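PDB 5EVI: beta-Lactamase/D-Alanine Carboxypeptidase from Pseudomonas syringae pv. tomato, which probably hydrolyses beta-lactam antibiotics to substituted beta-amino acids, as a class C beta-lactamase of the AmpC type linked to antibiotic resistance. Local coordinates for residues I34-H39 and Q361-L366; V49-T54 and Q205-L210. All coordinates share one frame; numbering follows the deposited sequence.

Contact 1: I34-H39 and Q361-L366; sequences IAITRH and QHAEPL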
ATOM      1  N   ILE B  34      -3.496  13.728   8.985  1.00 11.02           N
ATOM      2  CA  ILE B  34      -2.055  13.662   8.740  1.00 10.92           C
ATOM      3  C   ILE B  34      -1.414  13.253  10.049  1.00 11.10           C
ATOM      4  O   ILE B  34      -1.798  13.767  11.103  1.00 11.49           O
ATOM      5  CB  ILE B  34      -1.516  15.043   8.282  1.00 10.95           C
ATOM      6  CG1 ILE B  34      -2.086  15.401   6.902  1.00 11.03           C
ATOM      7  CG2 ILE B  34       0.024  15.065   8.269  1.00 10.83           C
ATOM      8  CD1 ILE B  34      -2.017  16.881   6.602  1.00 11.17           C
ATOM      9  N   ALA B  35      -0.487  12.319   9.982  1.00 11.19           N
ATOM     10  CA  ALA B  35       0.361  11.954  11.094  1.00 11.58           C
ATOM     11  C   ALA B  35       1.810  11.984  10.620  1.00 11.89           C
ATOM     12  O   ALA B  35       2.117  11.468   9.539  1.00 11.79           O
ATOM     13  CB  ALA B  35      -0.005  10.581  11.588  1.00 11.51           C
ATOM     14  N   ILE B  36       2.678  12.580  11.439  1.00 12.51           N
ATOM     15  CA  ILE B  36       4.133  12.550  11.276  1.00 13.00           C
ATOM     16  C   ILE B  36       4.798  11.770  12.424  1.00 13.27           C
ATOM     17  O   ILE B  36       4.327  11.799  13.571  1.00 13.25           O
ATOM     18  CB  ILE B  36       4.722  13.992  11.260  1.00 13.29           C
ATOM     19  CG1 ILE B  36       4.192  14.772  10.053  1.00 13.59           C
ATOM     20  CG2 ILE B  36       6.259  14.008  11.228  1.00 13.70           C
ATOM     21  CD1 ILE B  36       4.374  16.261  10.187  1.00 13.78           C
ATOM     22  N   THR B  37       5.894  11.096  12.102  1.00 13.49           N
ATOM     23  CA  THR B  37       6.766  10.470  13.108  1.00 13.79           C
ATOM     24  C   THR B  37       8.203  10.896  12.783  1.00 14.03           C
ATOM     25  O   THR B  37       8.610  10.902  11.619  1.00 13.74           O
ATOM     26  CB  THR B  37       6.568   8.928  13.202  1.00 13.70           C
ATOM     27  OG1 THR B  37       7.344   8.385  14.287  1.00 14.05           O
ATOM     28  CG2 THR B  37       6.954   8.263  11.896  1.00 13.80           C
ATOM     29  N   ARG B  38       8.938  11.327  13.813  1.00 14.21           N
ATOM     30  CA  ARG B  38      10.307  11.786  13.664  1.00 15.19           C
ATOM     31  C   ARG B  38      11.014  11.301  14.920  1.00 15.03           C
ATOM     32  O   ARG B  38      10.709  11.774  16.013  1.00 14.22           O
ATOM     33  CB  ARG B  38      10.382  13.318  13.550  1.00 16.24           C
ATOM     34  CG  ARG B  38      11.759  13.851  13.186  1.00 17.41           C
ATOM     35  CD  ARG B  38      11.681  15.329  12.794  1.00 18.59           C
ATOM     36  NE  ARG B  38      11.450  16.163  13.974  1.00 19.41           N
ATOM     37  CZ  ARG B  38      12.373  16.477  14.898  1.00 20.60           C
ATOM     38  NH1 ARG B  38      13.641  16.061  14.815  1.00 21.26           N
ATOM     39  NH2 ARG B  38      12.017  17.212  15.938  1.00 21.40           N
ATOM     40  N   HIS B  39      11.907  10.333  14.746  1.00 15.51           N
ATOM     41  CA  HIS B  39      12.572   9.600  15.833  1.00 16.23           C
ATOM     42  C   HIS B  39      11.633   9.045  16.901  1.00 16.05           C
ATOM     43  O   HIS B  39      11.937   9.139  18.109  1.00 16.91           O
ATOM     44  CB  HIS B  39      13.677  10.457  16.496  1.00 16.81           C
ATOM     45  CG  HIS B  39      14.736  10.931  15.550  1.00 17.45           C
ATOM     46  ND1 HIS B  39      15.601  10.076  14.901  1.00 18.28           N
ATOM     47  CD2 HIS B  39      15.077  12.178  15.155  1.00 18.19           C
ATOM     48  CE1 HIS B  39      16.417  10.776  14.133  1.00 18.42           C
ATOM     49  NE2 HIS B  39      16.114  12.056  14.266  1.00 18.54           N
ATOM     50  N   GLN B 361       9.942  18.375   4.726  1.00 21.55           N
ATOM     51  CA  GLN B 361      10.950  19.444   4.631  1.00 23.60           C
ATOM     52  C   GLN B 361      10.865  20.397   5.844  1.00 23.99           C
ATOM     53  O   GLN B 361      11.889  20.742   6.401  1.00 24.54           O
ATOM     54  CB  GLN B 361      10.822  20.192   3.301  1.00 25.05           C
ATOM     55  CG  GLN B 361      11.857  21.280   3.047  1.00 26.49           C
ATOM     56  CD  GLN B 361      11.697  21.953   1.693  1.00 27.87           C
ATOM     57  OE1 GLN B 361      11.554  23.165   1.602  1.00 30.69           O
ATOM     58  NE2 GLN B 361      11.705  21.168   0.636  1.00 28.95           N
ATOM     59  N   HIS B 362       9.662  20.757   6.295  1.00 24.46           N
ATOM     60  CA  HIS B 362       9.517  21.595   7.518  1.00 25.22           C
ATOM     61  C   HIS B 362       9.834  20.847   8.822  1.00 25.45           C
ATOM     62  O   HIS B 362      10.457  21.417   9.719  1.00 24.81           O
ATOM     63  CB  HIS B 362       8.109  22.202   7.634  1.00 25.48           C
ATOM     64  CG  HIS B 362       7.771  23.164   6.538  1.00 25.97           C
ATOM     65  ND1 HIS B 362       8.646  24.136   6.105  1.00 26.45           N
ATOM     66  CD2 HIS B 362       6.649  23.307   5.793  1.00 26.30           C
ATOM     67  CE1 HIS B 362       8.087  24.820   5.124  1.00 26.70           C
ATOM     68  NE2 HIS B 362       6.872  24.341   4.921  1.00 26.62           N
ATOM     69  N   ALA B 363       9.390  19.596   8.930  1.00 25.35           N
ATOM     70  CA  ALA B 363       9.543  18.813  10.164  1.00 26.31           C
ATOM     71  C   ALA B 363      11.006  18.491  10.537  1.00 27.36           C
ATOM     72  O   ALA B 363      11.333  18.385  11.715  1.00 27.53           O
ATOM     73  CB  ALA B 363       8.722  17.532  10.078  1.00 25.98           C
ATOM     74  N   GLU B 364      11.865  18.353   9.531  1.00 29.19           N
ATOM     75  CA  GLU B 364      13.265  17.978   9.727  1.00 30.74           C
ATOM     76  C   GLU B 364      14.135  19.240   9.750  1.00 31.55           C
ATOM     77  O   GLU B 364      14.058  20.056   8.821  1.00 31.27           O
ATOM     78  CB  GLU B 364      13.708  17.060   8.579  1.00 31.56           C
ATOM     79  CG  GLU B 364      15.007  16.289   8.809  1.00 32.38           C
ATOM     80  CD  GLU B 364      15.626  15.767   7.518  1.00 32.78           C
ATOM     81  OE1 GLU B 364      14.916  15.717   6.489  1.00 32.26           O
ATOM     82  OE2 GLU B 364      16.830  15.408   7.520  1.00 33.33           O
ATOM     83  N   PRO B 365      14.967  19.414  10.805  1.00 31.64           N
ATOM     84  CA  PRO B 365      15.962  20.491  10.757  1.00 32.39           C
ATOM     85  C   PRO B 365      17.132  20.134   9.828  1.00 33.77           C
ATOM     86  O   PRO B 365      17.173  19.033   9.279  1.00 35.09           O
ATOM     87  CB  PRO B 365      16.427  20.602  12.217  1.00 31.89           C
ATOM     88  CG  PRO B 365      16.266  19.231  12.761  1.00 31.50           C
ATOM     89  CD  PRO B 365      15.076  18.629  12.052  1.00 31.69           C
ATOM     90  N   LEU B 366      18.076  21.054   9.673  1.00 35.09           N
ATOM     91  CA  LEU B 366      19.216  20.857   8.766  1.00 36.02           C
ATOM     92  C   LEU B 366      20.095  19.667   9.219  1.00 36.59           C
ATOM     93  O   LEU B 366      20.316  19.464  10.415  1.00 36.77           O
ATOM     94  CB  LEU B 366      20.070  22.139   8.670  1.00 35.78           C
ATOM     95  CG  LEU B 366      20.766  22.533   7.351  1.00 35.75           C
ATOM     96  CD1 LEU B 366      22.065  23.281   7.633  1.00 34.80           C
ATOM     97  CD2 LEU B 366      21.017  21.360   6.409  1.00 35.50           C
TER
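Arg38, the last residue of strand 31-38, and Ala363, the last of helix 356-363, come closest along the two backbones, with their CA atoms 7.9 Å apart, a gap that the Arg38 side chain largely spans. Its CB points toward the helix end and its chain runs out extended as far as CD, then bends at chi3 (73°), which lays the guanidinium beside the turn where the chain leaves the helix at Glu364. Arg38 CD rests against the carbonyl oxygen of Ala363. Arg38 NE comes to 3.2 Å from Ala363 O, but the angle at the hydrogen is too poor for a hydrogen bond; the attraction is probably electrostatic, a cationic group beside a carbonyl at the C-terminal end of a helix. Pro365 comes over one face of the guanidinium, its CD 4.0 Å from Arg38 NH1. In the fold of serine beta-lactamases, the N- and C-terminal helices pack together on one side of the central antiparallel sheet, and here the last turn of the C-terminal helix meets the strand that follows the N-terminal helix. Deeper in, the buried Ile36 turns CG2 to Ala363 CB at 4.5 Å, a light apolar touch, while the same alanine packs on Leu12 of helix 9-27. On the neighbouring strand 337-343, Leu337 touches the side chains of both Arg38 and Glu364. The Glu364 carboxylate leads away from strand 31-38 and is hydrogen-bonded through OE2 to NZ of the modified lysine at position 335.

Contact 2: V49-T54 and Q205-L210; sequences VASKAT and QGYNTL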
ATOM      1  N   VAL B  49     -14.138  17.434   8.067  1.00 11.73           N
ATOM      2  CA  VAL B  49     -15.143  16.520   8.601  1.00 11.82           C
ATOM      3  C   VAL B  49     -15.104  15.188   7.874  1.00 12.45           C
ATOM      4  O   VAL B  49     -14.769  15.134   6.653  1.00 12.15           O
ATOM      5  CB  VAL B  49     -16.555  17.139   8.545  1.00 11.94           C
ATOM      6  CG1 VAL B  49     -16.663  18.313   9.532  1.00 11.88           C
ATOM      7  CG2 VAL B  49     -16.922  17.597   7.145  1.00 11.84           C
ATOM      8  N   ALA B  50     -15.456  14.132   8.598  1.00 13.05           N
ATOM      9  CA  ALA B  50     -15.500  12.758   8.019  1.00 13.81           C
ATOM     10  C   ALA B  50     -16.702  12.564   7.083  1.00 14.71           C
ATOM     11  O   ALA B  50     -16.689  11.709   6.171  1.00 14.84           O
ATOM     12  CB  ALA B  50     -15.550  11.747   9.142  1.00 13.65           C
ATOM     13  N   SER B  51     -17.741  13.369   7.324  1.00 16.35           N
ATOM     14  CA  SER B  51     -18.979  13.353   6.582  1.00 16.92           C
ATOM     15  C   SER B  51     -19.730  14.680   6.711  1.00 17.76           C
ATOM     16  O   SER B  51     -19.936  15.175   7.829  1.00 17.25           O
ATOM     17  CB  SER B  51     -19.872  12.210   7.097  1.00 17.42           C
ATOM     18  OG  SER B  51     -21.128  12.282   6.461  1.00 18.21           O
ATOM     19  N   LYS B  52     -20.173  15.233   5.579  1.00 18.88           N
ATOM     20  CA  LYS B  52     -20.979  16.461   5.571  1.00 20.22           C
ATOM     21  C   LYS B  52     -22.341  16.236   6.242  1.00 20.83           C
ATOM     22  O   LYS B  52     -22.849  17.119   6.975  1.00 20.75           O
ATOM     23  CB  LYS B  52     -21.210  16.998   4.148  1.00 20.83           C
ATOM     24  CG  LYS B  52     -19.969  17.329   3.341  1.00 21.58           C
ATOM     25  CD  LYS B  52     -20.288  17.228   1.856  1.00 22.27           C
ATOM     26  CE  LYS B  52     -19.049  17.459   1.015  1.00 23.12           C
ATOM     27  NZ  LYS B  52     -19.367  17.592  -0.427  1.00 23.40           N
ATOM     28  N   ALA B  53     -22.913  15.058   6.005  1.00 20.99           N
ATOM     29  CA  ALA B  53     -24.230  14.691   6.527  1.00 21.30           C
ATOM     30  C   ALA B  53     -24.303  14.525   8.048  1.00 21.57           C
ATOM     31  O   ALA B  53     -25.364  14.755   8.612  1.00 22.91           O
ATOM     32  CB  ALA B  53     -24.725  13.423   5.876  1.00 21.07           C
ATOM     33  N   THR B  54     -23.216  14.067   8.677  1.00 20.82           N
ATOM     34  CA  THR B  54     -23.091  13.981  10.156  1.00 20.67           C
ATOM     35  C   THR B  54     -22.402  15.215  10.744  1.00 19.83           C
ATOM     36  O   THR B  54     -22.631  15.557  11.913  1.00 19.94           O
ATOM     37  CB  THR B  54     -22.254  12.777  10.609  1.00 21.18           C
ATOM     38  OG1 THR B  54     -20.874  13.008  10.298  1.00 21.10           O
ATOM     39  CG2 THR B  54     -22.729  11.464   9.960  1.00 21.49           C
ATOM     40  N   GLN B 205     -16.988   9.163   5.104  1.00 11.22           N
ATOM     41  CA  GLN B 205     -17.738   9.077   3.855  1.00 11.20           C
ATOM     42  C   GLN B 205     -16.746   9.504   2.817  1.00 11.10           C
ATOM     43  O   GLN B 205     -15.992  10.442   3.076  1.00 11.05           O
ATOM     44  CB  GLN B 205     -18.912  10.050   3.936  1.00 11.46           C
ATOM     45  CG  GLN B 205     -19.846  10.083   2.752  1.00 11.71           C
ATOM     46  CD  GLN B 205     -20.584   8.771   2.594  1.00 11.87           C
ATOM     47  OE1 GLN B 205     -21.570   8.515   3.265  1.00 12.16           O
ATOM     48  NE2 GLN B 205     -20.119   7.958   1.705  1.00 11.99           N
ATOM     49  N   GLY B 206     -16.663   8.783   1.696  1.00 11.12           N
ATOM     50  CA  GLY B 206     -15.891   9.232   0.557  1.00 11.40           C
ATOM     51  C   GLY B 206     -16.724  10.177  -0.301  1.00 11.69           C
ATOM     52  O   GLY B 206     -17.971  10.137  -0.252  1.00 11.32           O
ATOM     53  N   TYR B 207     -16.045  11.091  -0.999  1.00 11.81           N
ATOM     54  CA  TYR B 207     -16.681  11.920  -2.019  1.00 12.22           C
ATOM     55  C   TYR B 207     -16.048  11.697  -3.387  1.00 12.63           C
ATOM     56  O   TYR B 207     -14.826  11.575  -3.501  1.00 12.67           O
ATOM     57  CB  TYR B 207     -16.672  13.381  -1.593  1.00 12.23           C
ATOM     58  CG  TYR B 207     -17.426  13.515  -0.295  1.00 12.21           C
ATOM     59  CD1 TYR B 207     -18.821  13.693  -0.281  1.00 12.15           C
ATOM     60  CD2 TYR B 207     -16.774  13.338   0.936  1.00 12.00           C
ATOM     61  CE1 TYR B 207     -19.532  13.751   0.921  1.00 12.29           C
ATOM     62  CE2 TYR B 207     -17.479  13.407   2.127  1.00 12.26           C
ATOM     63  CZ  TYR B 207     -18.847  13.620   2.112  1.00 12.30           C
ATOM     64  OH  TYR B 207     -19.541  13.659   3.287  1.00 12.92           O
ATOM     65  N   ASN B 208     -16.892  11.561  -4.397  1.00 13.21           N
ATOM     66  CA  ASN B 208     -16.449  11.208  -5.759  1.00 13.48           C
ATOM     67  C   ASN B 208     -16.149  12.457  -6.607  1.00 14.04           C
ATOM     68  O   ASN B 208     -16.087  13.576  -6.079  1.00 14.32           O
ATOM     69  CB  ASN B 208     -17.472  10.255  -6.388  1.00 13.50           C
ATOM     70  CG  ASN B 208     -18.793  10.938  -6.741  1.00 13.20           C
ATOM     71  OD1 ASN B 208     -18.943  12.175  -6.632  1.00 12.93           O
ATOM     72  ND2 ASN B 208     -19.763  10.131  -7.213  1.00 13.59           N
ATOM     73  N   THR B 209     -15.963  12.284  -7.914  1.00 15.23           N
ATOM     74  CA  THR B 209     -15.580  13.395  -8.799  1.00 16.04           C
ATOM     75  C   THR B 209     -16.619  14.486  -8.956  1.00 15.79           C
ATOM     76  O   THR B 209     -16.280  15.595  -9.364  1.00 15.81           O
ATOM     77  CB  THR B 209     -15.258  12.894 -10.228  1.00 16.65           C
ATOM     78  OG1 THR B 209     -16.289  12.004 -10.664  1.00 17.32           O
ATOM     79  CG2 THR B 209     -13.919  12.206 -10.239  1.00 16.95           C
ATOM     80  N   LEU B 210     -17.887  14.168  -8.682  1.00 15.82           N
ATOM     81  CA  LEU B 210     -18.929  15.181  -8.579  1.00 15.56           C
ATOM     82  C   LEU B 210     -19.275  15.540  -7.151  1.00 15.29           C
ATOM     83  O   LEU B 210     -20.351  16.094  -6.885  1.00 14.77           O
ATOM     84  CB  LEU B 210     -20.186  14.723  -9.302  1.00 15.62           C
ATOM     85  CG  LEU B 210     -20.072  14.722 -10.808  1.00 15.32           C
ATOM     86  CD1 LEU B 210     -21.421  14.401 -11.413  1.00 15.42           C
ATOM     87  CD2 LEU B 210     -19.495  16.016 -11.371  1.00 15.28           C
TER
HETATM   88  O   HOH W   1     -23.180  10.666   4.175  1.00 37.41           O
HETATM   89  O   HOH W   2     -22.148  13.267   3.115  1.00 17.47           O
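Tyr207 has the largest share of this contact, its hydroxyl meeting the backbone of Ser51 and Lys52 and its ring meeting the lysine chain. The tight part combines two backbone N-H bonds with the lysine chain laid on the ring. Lys52 N donates to Tyr207 OH over 2.9 Å in a nearly straight bond (168°), and Ser51 CA sits at the ring edge, 3.4 Å from the same Tyr207 OH. Beside it, Gln205 N donates to Ala50 O at 2.8 Å, also close to straight. Extended beyond CG, the Lys52 chain runs obliquely over one ring face, with CE 4.0 Å from the Tyr207 centroid in a CH-pi contact. Lys52 NZ lies off-centre, 4.4 Å from the centroid of the Tyr207 ring, a cation-pi contact secondary to its salt bridge with Asp211. The segment 49-54 follows edge strand 43-48 of the large antiparallel sheet, whereas 206-207 pairs with 213-214 in a separate two-stranded ribbon; the contact thus fastens this ribbon to the loop beyond the sheet's edge. Asn344, just past strand 337-343, makes a backbone hydrogen bond with Tyr207 and lies at the junction.

The looser side is filled by water: one molecule is 2.6 Å from Tyr207 OH and weakly donated to by Ala53 N, and another donates to Gln205 OE1 and reaches Ser51 OG only weakly.

Overall arrangement
From the N-terminal helix 9-27 the chain enters strand 31-38, whose end is the first half of contact 1. It returns along strand 43-48 and emerges at 49-54, the first half of contact 2, which closes when the chain reaches 205-210 after passing through a region of helices and long loops with almost no strand. The remaining strands of the large sheet follow, and contact 1 closes only at the C-terminal end of helix 356-363. Contact 2 is therefore nested inside the loop closed by contact 1. Their centres lie 29 Å apart, and they do not touch. Contact 1 joins a sheet strand to the C-terminal helix; contact 2 joins the loop beyond strand 43-48 to the small ribbon.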